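Local atomic coordinates of ATP-dependent CLP protease, putative (Plasmodium falciparum, PDB entry 2F6I), a protein that probably hydrolyses proteins to small peptides as the ATP-dependent serine peptidase of a Clp system, this chain being its catalytic domain. Residues C[46-51]-C[75-80]; C[104-109]-C[130-135]. One frame throughout, in Å; residues are numbered along the deposited sequence.

Interaction 1 (C[46-51]-C[75-80])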
loop_
_atom_site.group_PDB
_atom_site.type_symbol
_atom_site.label_atom_id
_atom_site.label_comp_id
_atom_site.label_asym_id
_atom_site.label_seq_id
_atom_site.Cartn_x
_atom_site.Cartn_y
_atom_site.Cartn_z
ATOM N N ASP C 46 -12.187 -28.063 -0.534
ATOM C CA ASP C 46 -11.259 -26.945 -0.405
ATOM C C ASP C 46 -9.925 -27.347 -1.002
ATOM O O ASP C 46 -9.739 -28.490 -1.408
ATOM C CB ASP C 46 -11.039 -26.594 1.069
ATOM C CG ASP C 46 -11.588 -25.230 1.435
ATOM O OD1 ASP C 46 -11.383 -24.274 0.655
ATOM O OD2 ASP C 46 -12.211 -25.113 2.514
ATOM N N GLU C 47 -8.998 -26.400 -1.058
ATOM C CA GLU C 47 -7.666 -26.685 -1.566
ATOM C C GLU C 47 -7.019 -27.576 -0.519
ATOM O O GLU C 47 -7.380 -27.520 0.655
ATOM C CB GLU C 47 -6.862 -25.393 -1.701
ATOM C CG GLU C 47 -7.234 -24.550 -2.906
ATOM C CD GLU C 47 -6.692 -23.136 -2.817
ATOM O OE1 GLU C 47 -5.552 -22.960 -2.336
ATOM O OE2 GLU C 47 -7.405 -22.201 -3.237
ATOM N N ILE C 48 -6.079 -28.414 -0.936
ATOM C CA ILE C 48 -5.409 -29.281 0.016
ATOM C C ILE C 48 -4.171 -28.572 0.533
ATOM O O ILE C 48 -3.177 -28.430 -0.178
ATOM C CB ILE C 48 -5.005 -30.628 -0.616
ATOM C CG1 ILE C 48 -6.265 -31.420 -0.980
ATOM C CG2 ILE C 48 -4.139 -31.425 0.359
ATOM C CD1 ILE C 48 -5.986 -32.772 -1.589
ATOM N N ASN C 49 -4.249 -28.115 1.775
ATOM C CA ASN C 49 -3.139 -27.418 2.401
ATOM C C ASN C 49 -2.987 -27.892 3.836
ATOM O O ASN C 49 -3.723 -28.762 4.295
ATOM C CB ASN C 49 -3.378 -25.905 2.359
ATOM C CG ASN C 49 -4.648 -25.491 3.080
ATOM O OD1 ASN C 49 -5.322 -24.548 2.673
ATOM N ND2 ASN C 49 -4.970 -26.185 4.162
ATOM N N LYS C 50 -2.027 -27.308 4.539
ATOM C CA LYS C 50 -1.752 -27.663 5.920
ATOM C C LYS C 50 -3.021 -27.727 6.768
ATOM O O LYS C 50 -3.307 -28.741 7.407
ATOM C CB LYS C 50 -0.790 -26.639 6.521
ATOM C CG LYS C 50 -0.198 -27.030 7.857
ATOM C CD LYS C 50 0.796 -28.160 7.694
ATOM C CE LYS C 50 1.467 -28.493 9.011
ATOM N NZ LYS C 50 2.441 -29.596 8.821
ATOM N N LYS C 51 -3.782 -26.637 6.760
ATOM C CA LYS C 51 -5.005 -26.534 7.546
ATOM C C LYS C 51 -6.090 -27.552 7.213
ATOM O O LYS C 51 -6.559 -28.275 8.091
ATOM C CB LYS C 51 -5.578 -25.120 7.423
ATOM C CG LYS C 51 -6.844 -24.884 8.230
ATOM C CD LYS C 51 -7.308 -23.437 8.114
ATOM C CE LYS C 51 -8.612 -23.209 8.866
ATOM N NZ LYS C 51 -9.719 -24.049 8.322
ATOM N N ILE C 75 -15.672 -35.130 -3.173
ATOM C CA ILE C 75 -14.457 -34.422 -3.544
ATOM C C ILE C 75 -14.644 -33.435 -4.689
ATOM O O ILE C 75 -15.127 -33.790 -5.765
ATOM C CB ILE C 75 -13.337 -35.410 -3.929
ATOM C CG1 ILE C 75 -13.131 -36.428 -2.806
ATOM C CG2 ILE C 75 -12.040 -34.653 -4.188
ATOM C CD1 ILE C 75 -12.133 -37.526 -3.146
ATOM N N ASN C 76 -14.238 -32.195 -4.432
ATOM C CA ASN C 76 -14.305 -31.089 -5.383
ATOM C C ASN C 76 -13.137 -30.209 -4.959
ATOM O O ASN C 76 -13.317 -29.236 -4.233
ATOM C CB ASN C 76 -15.626 -30.327 -5.222
ATOM C CG ASN C 76 -15.775 -29.184 -6.215
ATOM O OD1 ASN C 76 -14.881 -28.916 -7.019
ATOM N ND2 ASN C 76 -16.914 -28.505 -6.161
ATOM N N SER C 77 -11.937 -30.568 -5.404
ATOM C CA SER C 77 -10.733 -29.842 -5.022
ATOM C C SER C 77 -9.676 -29.788 -6.118
ATOM O O SER C 77 -9.468 -30.759 -6.839
ATOM C CB SER C 77 -10.133 -30.494 -3.771
ATOM O OG SER C 77 -8.819 -30.032 -3.514
ATOM N N PRO C 78 -8.992 -28.643 -6.251
ATOM C CA PRO C 78 -7.948 -28.463 -7.263
ATOM C C PRO C 78 -6.625 -29.027 -6.760
ATOM O O PRO C 78 -5.585 -28.866 -7.396
ATOM C CB PRO C 78 -7.894 -26.951 -7.422
ATOM C CG PRO C 78 -8.100 -26.494 -6.009
ATOM C CD PRO C 78 -9.248 -27.377 -5.537
ATOM N N GLY C 79 -6.674 -29.689 -5.612
ATOM C CA GLY C 79 -5.467 -30.251 -5.041
ATOM C C GLY C 79 -4.764 -29.212 -4.191
ATOM O O GLY C 79 -5.413 -28.372 -3.568
ATOM N N GLY C 80 -3.436 -29.264 -4.165
ATOM C CA GLY C 80 -2.675 -28.312 -3.379
ATOM C C GLY C 80 -1.287 -28.819 -3.032
ATOM O O GLY C 80 -0.425 -28.948 -3.904
#
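Asp46 O and Ser77 OG, 2.8 Å apart, join the loop between strand 41-44 and helix 50-66 to the C-terminal end of strand 71-77, within one beta-alpha-beta unit. The hydroxyl is the donor, and it reaches the carbonyl from a position tilted 26° from its plane. With OG anti to the backbone N (chi1 167°), the same oxygen accepts from Gly79 N, two residues on, at 3.0 Å. This ST turn leaves Ser77 OG used once as donor and once as acceptor. The second bond across the contact is given from the other segment: Ile48 N donates to Gly79 O over 2.7 Å at a nearly straight 175°, though from above the carbonyl plane. It accompanies a single bridge between Ile48 and Gly80, continued by a backbone hydrogen bond of Ile48 with Ser81. Glu47 O and Asn49 N both bond to Thr52 OG1, which ties the residues around the N-cap to the first turn of helix 50-66. Asn76 has its partners elsewhere: OD1 takes Leu106 N, while ND2 and the backbone O are bound by Glu84 and Lys50 of a neighbouring subunit. Carbon-carbon contact between the segments is slight: Glu47 crosses Pro78 at about a right angle, CG to CG 3.8 Å. The buried Ile48 instead sets CB against Gly79 O and CG1 against Ser77 OG, and packs on Ile114 of helix 109-116. Pro78 lies about 9 Å from the predicted active-site His134, between nearest side-chain atoms. Gly80, having no side chain, brings its CA to 3.2 Å from Ile48 O in a CA-H...O contact.

Interaction 2 (C[104-109]-C[130-135])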
loop_
_atom_site.group_PDB
_atom_site.type_symbol
_atom_site.label_atom_id
_atom_site.label_comp_id
_atom_site.label_asym_id
_atom_site.label_seq_id
_atom_site.Cartn_x
_atom_site.Cartn_y
_atom_site.Cartn_z
ATOM N N PHE C 104 -17.197 -34.359 -7.848
ATOM C CA PHE C 104 -18.070 -33.486 -8.612
ATOM C C PHE C 104 -17.368 -32.148 -8.770
ATOM O O PHE C 104 -16.498 -31.800 -7.975
ATOM C CB PHE C 104 -19.451 -33.324 -7.951
ATOM C CG PHE C 104 -19.430 -32.666 -6.601
ATOM C CD1 PHE C 104 -19.617 -33.421 -5.446
ATOM C CD2 PHE C 104 -19.290 -31.287 -6.481
ATOM C CE1 PHE C 104 -19.671 -32.812 -4.190
ATOM C CE2 PHE C 104 -19.341 -30.668 -5.232
ATOM C CZ PHE C 104 -19.533 -31.434 -4.084
ATOM N N GLY C 105 -17.724 -31.415 -9.818
ATOM C CA GLY C 105 -17.102 -30.127 -10.055
ATOM C C GLY C 105 -15.746 -30.269 -10.714
ATOM O O GLY C 105 -15.649 -30.532 -11.911
ATOM N N LEU C 106 -14.690 -30.099 -9.929
ATOM C CA LEU C 106 -13.340 -30.205 -10.451
ATOM C C LEU C 106 -12.446 -30.930 -9.462
ATOM O O LEU C 106 -12.456 -30.630 -8.268
ATOM C CB LEU C 106 -12.772 -28.812 -10.729
ATOM C CG LEU C 106 -11.412 -28.783 -11.422
ATOM C CD1 LEU C 106 -11.543 -29.467 -12.762
ATOM C CD2 LEU C 106 -10.941 -27.354 -11.612
ATOM N N VAL C 107 -11.679 -31.891 -9.963
ATOM C CA VAL C 107 -10.765 -32.653 -9.124
ATOM C C VAL C 107 -9.425 -32.719 -9.833
ATOM O O VAL C 107 -9.372 -32.941 -11.045
ATOM C CB VAL C 107 -11.293 -34.078 -8.874
ATOM C CG1 VAL C 107 -10.284 -34.870 -8.059
ATOM C CG2 VAL C 107 -12.630 -34.012 -8.143
ATOM N N ALA C 108 -8.343 -32.525 -9.083
ATOM C CA ALA C 108 -7.011 -32.541 -9.675
ATOM C C ALA C 108 -5.902 -32.986 -8.727
ATOM O O ALA C 108 -6.082 -33.029 -7.507
ATOM C CB ALA C 108 -6.686 -31.162 -10.227
ATOM N N SER C 109 -4.752 -33.312 -9.311
ATOM C CA SER C 109 -3.574 -33.752 -8.570
ATOM C C SER C 109 -3.915 -34.707 -7.426
ATOM O O SER C 109 -4.633 -35.689 -7.626
ATOM C CB SER C 109 -2.813 -32.537 -8.034
ATOM O OG SER C 109 -1.553 -32.918 -7.514
ATOM N N ARG C 130 -14.856 -32.565 -13.875
ATOM C CA ARG C 130 -13.673 -32.523 -14.724
ATOM C C ARG C 130 -12.515 -33.025 -13.873
ATOM O O ARG C 130 -12.254 -32.492 -12.795
ATOM C CB ARG C 130 -13.407 -31.096 -15.208
ATOM C CG ARG C 130 -14.562 -30.490 -16.002
ATOM C CD ARG C 130 -14.812 -31.251 -17.298
ATOM N NE ARG C 130 -13.788 -30.974 -18.301
ATOM C CZ ARG C 130 -13.654 -31.644 -19.442
ATOM N NH1 ARG C 130 -14.476 -32.644 -19.733
ATOM N NH2 ARG C 130 -12.699 -31.304 -20.298
ATOM N N ILE C 131 -11.833 -34.056 -14.359
ATOM C CA ILE C 131 -10.722 -34.666 -13.636
ATOM C C ILE C 131 -9.409 -34.555 -14.405
ATOM O O ILE C 131 -9.365 -34.790 -15.613
ATOM C CB ILE C 131 -11.028 -36.154 -13.365
ATOM C CG1 ILE C 131 -12.360 -36.273 -12.618
ATOM C CG2 ILE C 131 -9.910 -36.787 -12.566
ATOM C CD1 ILE C 131 -12.854 -37.692 -12.450
ATOM N N MET C 132 -8.342 -34.199 -13.696
ATOM C CA MET C 132 -7.021 -34.049 -14.299
ATOM C C MET C 132 -5.938 -34.548 -13.351
ATOM O O MET C 132 -6.171 -34.703 -12.154
ATOM C CB MET C 132 -6.762 -32.583 -14.633
ATOM C CG MET C 132 -6.707 -31.693 -13.409
ATOM S SD MET C 132 -7.570 -30.145 -13.672
ATOM C CE MET C 132 -9.165 -30.776 -14.169
ATOM N N ILE C 133 -4.749 -34.784 -13.889
ATOM C CA ILE C 133 -3.639 -35.279 -13.090
ATOM C C ILE C 133 -2.705 -34.161 -12.634
ATOM O O ILE C 133 -2.172 -34.201 -11.525
ATOM C CB ILE C 133 -2.828 -36.321 -13.886
ATOM C CG1 ILE C 133 -3.761 -37.442 -14.351
ATOM C CG2 ILE C 133 -1.700 -36.875 -13.026
ATOM C CD1 ILE C 133 -3.092 -38.464 -15.244
ATOM N N HIS C 134 -2.518 -33.165 -13.495
ATOM C CA HIS C 134 -1.649 -32.024 -13.208
ATOM C C HIS C 134 -2.170 -31.176 -12.045
ATOM O O HIS C 134 -3.257 -31.423 -11.521
ATOM C CB HIS C 134 -1.527 -31.158 -14.461
ATOM C CG HIS C 134 -2.835 -30.602 -14.936
ATOM N ND1 HIS C 134 -3.265 -29.332 -14.617
ATOM C CD2 HIS C 134 -3.821 -31.156 -15.680
ATOM C CE1 HIS C 134 -4.460 -29.127 -15.143
ATOM N NE2 HIS C 134 -4.820 -30.220 -15.793
ATOM N N GLN C 135 -1.385 -30.177 -11.645
ATOM C CA GLN C 135 -1.766 -29.285 -10.551
ATOM C C GLN C 135 -2.136 -27.906 -11.099
ATOM O O GLN C 135 -1.262 -27.124 -11.476
ATOM C CB GLN C 135 -0.617 -29.143 -9.550
ATOM C CG GLN C 135 -0.050 -30.466 -9.051
ATOM C CD GLN C 135 0.990 -30.285 -7.957
ATOM O OE1 GLN C 135 0.660 -29.947 -6.818
ATOM N NE2 GLN C 135 2.256 -30.503 -8.301
#
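Ser109 meets the carbonyls of Ile133 and His134 in a conformation rare for a residue with a side chain, its phi positive at 41°. Its N gives only a weak, bent hydrogen bond to His134 O, 3.3 Å with 122° at the hydrogen, and its CA makes a CA-H...O contact with Ile133 O. The side chain points OG at the flank of Gln135, whose CG lies 3.3 Å from OG. Strands 106-107 and 130-132 pair in parallel through the bridges Leu106-Arg130 and Val107-Ile131, within a small three-stranded sheet of the ClpP fold completed by antiparallel strand 185-186; the chain turns a corner at Gly105 to leave the large parallel sheet. Three bonds define the register. Arg130 N donates to Gly105 O at 2.9 Å, Arg130 O receives Val107 N at 3.0 Å nearly along the C=O axis, and Val107 O receives Met132 N at 3.1 Å in the carbonyl plane. Leu106 and Arg130 share one face, from which the bent arginine chain turns away to a salt bridge with Glu153 and a cation-pi contact with Tyr156 of a neighbouring subunit. Val107 and Ile131 occupy the other face. Met132 starts with CG between its backbone N and carbonyl carbon, and this first torsion, with an unstaggered second one, lays SD 3.7 Å from Ala108 CB. The same CG sits 3.3 Å above one face of the His134 ring, offset toward the rim; the ring of Tyr185 also meets this predicted active-site imidazole, with the two planes at about 50°.

How the interactions relate
Both contacts are buried, with centres about 11 Å apart, and they follow one another along the chain. Interaction 1 ties the loop before helix 50-66 to the end of strand 71-77, in the large parallel sheet, mainly through polar atoms: a serine hydroxyl and a glycine carbonyl. Interaction 2 is a parallel strand pairing of the smaller sheet, repeating backbone bonds with aliphatic side chains and methionine around them, and it holds the predicted active-site His134. They join directly: Ile75 O lies 3.0 Å from Phe104 N and Ser77 O 3.1 Å from Ala108 N, both probable hydrogen bonds. Each also meets the same neighbouring subunit, interaction 1 through Asn76 and interaction 2 chiefly through the charged end of Arg130.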